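Side-chain contacts in ferritin (Mycoplasma penetrans, PDB 7DIE), which takes up ferrous iron through its B-channels and probably oxidises and stores it as ferric iron inside a cage of 24 subunits: residues 6-10 with 11-15; 64-67 with 68-71. All blocks are in the same frame, centred on the assembly; numbering follows the deposited sequence.

Overall arrangement
Interactions 1 and 2 lie at the same end of the four-helix bundle, their centres about 11 Å apart: residues 6-15 lead into and open helix 10-39, and residues 64-71 finish helix 43-70. They touch directly. Phe-6 CZ comes 3.4 Å from Lys-70 O, Lys-8 CG 3.6 Å from Val-71 CB, and Met-68 CE 3.6 Å from Met-13 O. Thr-124 ties them further, packed on by Met-13 and hydrogen-bonded to the Tyr-67 hydroxyl, and both contacts reach the same second subunit. The Met-69 side chain is about 8 Å from a bound ferric ion, that of Lys-8 about 13 Å. Leu-64 also lies near the iron ligand His-60, their side chains about 5 Å apart.

Interaction 1: 6-10 with 11-15; sequences FNKDE and RIMDL
A chi1 near 180° (-163°) swings the Asp-9 carboxylate toward Arg-11, and its turn about chi2 presents OD1; Met-13 CG, beside its backbone N, meets Lys-8 CB, and bends at chi2 and chi3 bring SD and CE back along the lysine chain. Asp-9 is the N-cap of helix 10-39. Its OD1 accepts from Arg-11 N at 3.0 Å in a fairly straight bond (159°), met on the anti side of the carboxylate and 26° out of its plane. The same oxygen brushes Arg-11 CB, yet the guanidinium leads away and Arg-11 NE stays 5.8 Å from Asp-9 OD1. Asp-9 is modelled in two conformers, so this cap may be made only part of the time. Its carbonyl oxygen takes the first full helical bond, from Met-13 N at 3.1 Å, plus a weak one from Ile-12 N.

Lys-8 and Met-13 sit in the two positions of a hydrophobic staple, just before the cap and four residues after it. Here the aliphatic part of the lysine does the packing: Lys-8 CB lies 3.6 Å from Met-13 CG, and Lys-8 CE meets Met-13 CE at 3.9 Å. Lys-8 NZ meanwhile forms salt bridges to Glu-123 and Asp-121.

Glu-10 and Asp-14 stand one turn apart, with Glu-10 CG 3.9 Å from Asp-14 OD1. Their carboxylate planes are nearly parallel, Glu-10 OE2 and Asp-14 OD2 4.7 Å apart. Like charges this close should disfavour each other, but the Lys-76 salt bridge to Asp-14 probably offsets this, and Asp-9 and Glu-10 would be expected to interact favourably with the helix dipole.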
loop_
_atom_site.group_PDB
_atom_site.type_symbol
_atom_site.label_atom_id
_atom_site.label_comp_id
_atom_site.label_asym_id
_atom_site.label_seq_id
_atom_site.Cartn_x
_atom_site.Cartn_y
_atom_site.Cartn_z
ATOM N N PHE A 6 -32.293 -11.276 -41.780
ATOM C CA PHE A 6 -31.309 -10.341 -42.321
ATOM C C PHE A 6 -31.369 -10.280 -43.838
ATOM O O PHE A 6 -31.067 -9.233 -44.424
ATOM C CB PHE A 6 -29.913 -10.730 -41.847
ATOM C CG PHE A 6 -29.694 -10.410 -40.403
ATOM C CD1 PHE A 6 -29.284 -9.135 -40.029
ATOM C CD2 PHE A 6 -29.983 -11.351 -39.416
ATOM C CE1 PHE A 6 -29.104 -8.811 -38.684
ATOM C CE2 PHE A 6 -29.807 -11.030 -38.065
ATOM C CZ PHE A 6 -29.371 -9.747 -37.712
ATOM N N ASN A 7 -31.761 -11.382 -44.475
ATOM C CA ASN A 7 -32.045 -11.401 -45.910
ATOM C C ASN A 7 -30.893 -10.805 -46.726
ATOM O O ASN A 7 -31.088 -9.942 -47.581
ATOM C CB ASN A 7 -33.347 -10.656 -46.194
ATOM C CG ASN A 7 -33.837 -10.875 -47.602
ATOM O OD1 ASN A 7 -33.820 -11.999 -48.111
ATOM N ND2 ASN A 7 -34.267 -9.801 -48.247
ATOM N N LYS A 8 -29.672 -11.247 -46.432
ATOM C CA LYS A 8 -28.515 -10.721 -47.148
ATOM C C LYS A 8 -28.504 -11.275 -48.567
ATOM O O LYS A 8 -28.978 -12.379 -48.821
ATOM C CB LYS A 8 -27.209 -11.094 -46.435
ATOM C CG LYS A 8 -27.116 -10.614 -44.965
ATOM C CD LYS A 8 -27.315 -9.107 -44.813
ATOM C CE LYS A 8 -26.167 -8.287 -45.433
ATOM N NZ LYS A 8 -26.478 -6.832 -45.362
ATOM N N ASP A 9 -27.999 -10.489 -49.520
ATOM C CA ASP A 9 -27.964 -11.009 -50.882
ATOM C C ASP A 9 -26.789 -11.954 -51.037
ATOM O O ASP A 9 -25.655 -11.637 -50.659
ATOM C CB ASP A 9 -27.890 -9.925 -51.955
ATOM C CG ASP A 9 -28.275 -10.479 -53.342
ATOM O OD1 ASP A 9 -27.403 -11.063 -54.035
ATOM O OD2 ASP A 9 -29.471 -10.400 -53.710
ATOM N N GLU A 10 -27.069 -13.113 -51.618
ATOM C CA GLU A 10 -26.072 -14.173 -51.726
ATOM C C GLU A 10 -24.869 -13.775 -52.580
ATOM O O GLU A 10 -23.775 -14.287 -52.347
ATOM C CB GLU A 10 -26.692 -15.463 -52.273
ATOM C CG GLU A 10 -25.754 -16.666 -52.143
ATOM C CD GLU A 10 -26.433 -18.008 -52.369
ATOM O OE1 GLU A 10 -26.733 -18.704 -51.368
ATOM O OE2 GLU A 10 -26.657 -18.364 -53.550
ATOM N N ARG A 11 -25.043 -12.851 -53.500
ATOM C CA ARG A 11 -23.923 -12.390 -54.273
ATOM C C ARG A 11 -22.880 -11.681 -53.417
ATOM O O ARG A 11 -21.723 -11.930 -53.564
ATOM C CB ARG A 11 -24.361 -11.418 -55.324
ATOM C CG ARG A 11 -24.923 -12.084 -56.528
ATOM C CD ARG A 11 -23.824 -12.755 -57.274
ATOM N NE ARG A 11 -24.401 -13.449 -58.382
ATOM C CZ ARG A 11 -23.848 -13.540 -59.581
ATOM N NH1 ARG A 11 -24.494 -14.194 -60.521
ATOM N NH2 ARG A 11 -22.655 -13.000 -59.819
ATOM N N ILE A 12 -23.327 -10.790 -52.552
ATOM C CA ILE A 12 -22.429 -10.032 -51.709
ATOM C C ILE A 12 -21.831 -10.953 -50.659
ATOM O O ILE A 12 -20.629 -10.885 -50.373
ATOM C CB ILE A 12 -23.156 -8.823 -51.093
ATOM C CG1 ILE A 12 -23.822 -7.999 -52.200
ATOM C CG2 ILE A 12 -22.173 -7.991 -50.247
ATOM C CD1 ILE A 12 -22.850 -7.472 -53.236
ATOM N N MET A 13 -22.641 -11.866 -50.107
ATOM C CA MET A 13 -22.104 -12.769 -49.086
ATOM C C MET A 13 -21.076 -13.725 -49.679
ATOM O O MET A 13 -20.088 -14.070 -49.021
ATOM C CB MET A 13 -23.230 -13.539 -48.399
ATOM C CG MET A 13 -24.178 -12.666 -47.622
ATOM S SD MET A 13 -23.403 -11.703 -46.300
ATOM C CE MET A 13 -23.144 -10.169 -47.017
ATOM N N ASP A 14 -21.282 -14.165 -50.924
ATOM C CA ASP A 14 -20.258 -14.966 -51.582
ATOM C C ASP A 14 -18.957 -14.188 -51.735
ATOM O O ASP A 14 -17.872 -14.769 -51.651
ATOM C CB ASP A 14 -20.738 -15.433 -52.957
ATOM C CG ASP A 14 -21.710 -16.591 -52.881
ATOM O OD1 ASP A 14 -21.950 -17.138 -51.779
ATOM O OD2 ASP A 14 -22.236 -16.954 -53.949
ATOM N N LEU A 15 -19.042 -12.880 -52.009
ATOM C CA LEU A 15 -17.828 -12.067 -52.087
ATOM C C LEU A 15 -17.143 -11.953 -50.729
ATOM O O LEU A 15 -15.910 -11.913 -50.653
ATOM C CB LEU A 15 -18.151 -10.663 -52.608
ATOM C CG LEU A 15 -18.419 -10.567 -54.113
ATOM C CD1 LEU A 15 -18.780 -9.137 -54.473
ATOM C CD2 LEU A 15 -17.194 -11.014 -54.889
#

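Interaction 2: 64-67 with 68-71; sequences LVKY and MMKV
Tyr-67 and Val-71 meet one turn apart where helix 43-70 of the ferritin four-helix bundle runs out. Both valine methyls approach from one side of the ring: Val-71 CG2 stands 4.2 Å above the face near its rim, and Val-71 CG1 is 4.0 Å from Tyr-67 CE1. On another side of the helix, Met-69 curls back along the preceding turn. Its last torsion (chi3 -64°) bends the methyl round until CE is 3.6 Å from Val-65 O and 3.7 Å from Lys-66 CA, so the terminal methyl lies against the backbone. Met-68 CG rests on Leu-64 O, at 3.3 Å.

Four successive helical bonds set the backbone from which these side chains project, from Met-68 N to Leu-64 O through to Val-71 N to Tyr-67 O; Val-71 then leaves helical geometry. Farther out, the ring of Tyr-67 is fixed at its far end by a hydrogen bond between its hydroxyl and Thr-124 of helix 122-150, and Leu-64 packs on Phe-131 of that helix. Met-68 packs instead on Val-16 of helix 10-39. Lys-70 sends its ammonium to Glu-137 and Glu-140 of the second subunit, so the helix end also takes part in a subunit interface. The final bond, Val-71 N to Tyr-67 O, is 3.2 Å long, and the Val-71 CG2 methyl poised over the ring's rim also lies 3.3 Å from Tyr-67 O.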
loop_
_atom_site.group_PDB
_atom_site.type_symbol
_atom_site.label_atom_id
_atom_site.label_comp_id
_atom_site.label_asym_id
_atom_site.label_seq_id
_atom_site.Cartn_x
_atom_site.Cartn_y
_atom_site.Cartn_z
ATOM N N LEU A 64 -14.189 -11.497 -40.381
ATOM C CA LEU A 64 -15.068 -11.905 -41.479
ATOM C C LEU A 64 -16.037 -12.990 -41.036
ATOM O O LEU A 64 -17.233 -12.909 -41.317
ATOM C CB LEU A 64 -14.243 -12.382 -42.681
ATOM C CG LEU A 64 -13.390 -11.285 -43.318
ATOM C CD1 LEU A 64 -12.306 -11.874 -44.209
ATOM C CD2 LEU A 64 -14.269 -10.327 -44.126
ATOM N N VAL A 65 -15.551 -14.016 -40.328
ATOM C CA VAL A 65 -16.491 -15.055 -39.918
ATOM C C VAL A 65 -17.474 -14.520 -38.876
ATOM O O VAL A 65 -18.645 -14.915 -38.868
ATOM C CB VAL A 65 -15.757 -16.325 -39.433
ATOM C CG1 VAL A 65 -15.032 -16.081 -38.135
ATOM C CG2 VAL A 65 -16.760 -17.463 -39.264
ATOM N N LYS A 66 -17.042 -13.598 -38.010
ATOM C CA LYS A 66 -17.957 -13.015 -37.027
ATOM C C LYS A 66 -19.039 -12.194 -37.696
ATOM O O LYS A 66 -20.199 -12.205 -37.266
ATOM C CB LYS A 66 -17.186 -12.124 -36.043
ATOM C CG LYS A 66 -16.350 -12.879 -34.994
ATOM C CD LYS A 66 -15.990 -11.957 -33.804
ATOM C CE LYS A 66 -14.763 -12.453 -33.033
ATOM N NZ LYS A 66 -13.862 -11.353 -32.523
ATOM N N TYR A 67 -18.668 -11.445 -38.732
ATOM C CA TYR A 67 -19.656 -10.671 -39.476
ATOM C C TYR A 67 -20.662 -11.584 -40.168
ATOM O O TYR A 67 -21.871 -11.336 -40.120
ATOM C CB TYR A 67 -18.969 -9.769 -40.510
ATOM C CG TYR A 67 -19.986 -9.079 -41.422
ATOM C CD1 TYR A 67 -20.915 -8.180 -40.903
ATOM C CD2 TYR A 67 -20.032 -9.349 -42.793
ATOM C CE1 TYR A 67 -21.872 -7.557 -41.726
ATOM C CE2 TYR A 67 -20.986 -8.740 -43.620
ATOM C CZ TYR A 67 -21.904 -7.852 -43.085
ATOM O OH TYR A 67 -22.838 -7.237 -43.906
ATOM N N MET A 68 -20.185 -12.644 -40.830
ATOM C CA MET A 68 -21.123 -13.536 -41.497
ATOM C C MET A 68 -22.123 -14.113 -40.504
ATOM O O MET A 68 -23.319 -14.184 -40.799
ATOM C CB MET A 68 -20.364 -14.631 -42.253
ATOM C CG MET A 68 -19.541 -14.034 -43.403
ATOM S SD MET A 68 -18.968 -15.205 -44.665
ATOM C CE MET A 68 -20.451 -15.308 -45.697
ATOM N N MET A 69 -21.662 -14.480 -39.302
ATOM C CA MET A 69 -22.582 -15.001 -38.290
ATOM C C MET A 69 -23.582 -13.942 -37.837
ATOM O O MET A 69 -24.751 -14.263 -37.586
ATOM C CB MET A 69 -21.800 -15.546 -37.085
ATOM C CG MET A 69 -20.992 -16.825 -37.404
ATOM S SD MET A 69 -20.174 -17.479 -35.922
ATOM C CE MET A 69 -19.054 -16.171 -35.546
ATOM N N LYS A 70 -23.144 -12.679 -37.712
ATOM C CA LYS A 70 -24.068 -11.599 -37.342
ATOM C C LYS A 70 -25.246 -11.530 -38.305
ATOM O O LYS A 70 -26.380 -11.248 -37.895
ATOM C CB LYS A 70 -23.351 -10.244 -37.334
ATOM C CG LYS A 70 -22.396 -10.004 -36.157
ATOM C CD LYS A 70 -23.160 -9.871 -34.847
ATOM C CE LYS A 70 -22.224 -9.791 -33.637
ATOM N NZ LYS A 70 -23.008 -9.873 -32.363
ATOM N N VAL A 71 -24.998 -11.775 -39.586
ATOM C CA VAL A 71 -26.053 -11.669 -40.585
ATOM C C VAL A 71 -26.497 -13.048 -41.084
ATOM O O VAL A 71 -27.075 -13.156 -42.169
ATOM C CB VAL A 71 -25.631 -10.743 -41.739
ATOM C CG1 VAL A 71 -25.485 -9.300 -41.232
ATOM C CG2 VAL A 71 -24.321 -11.196 -42.367
#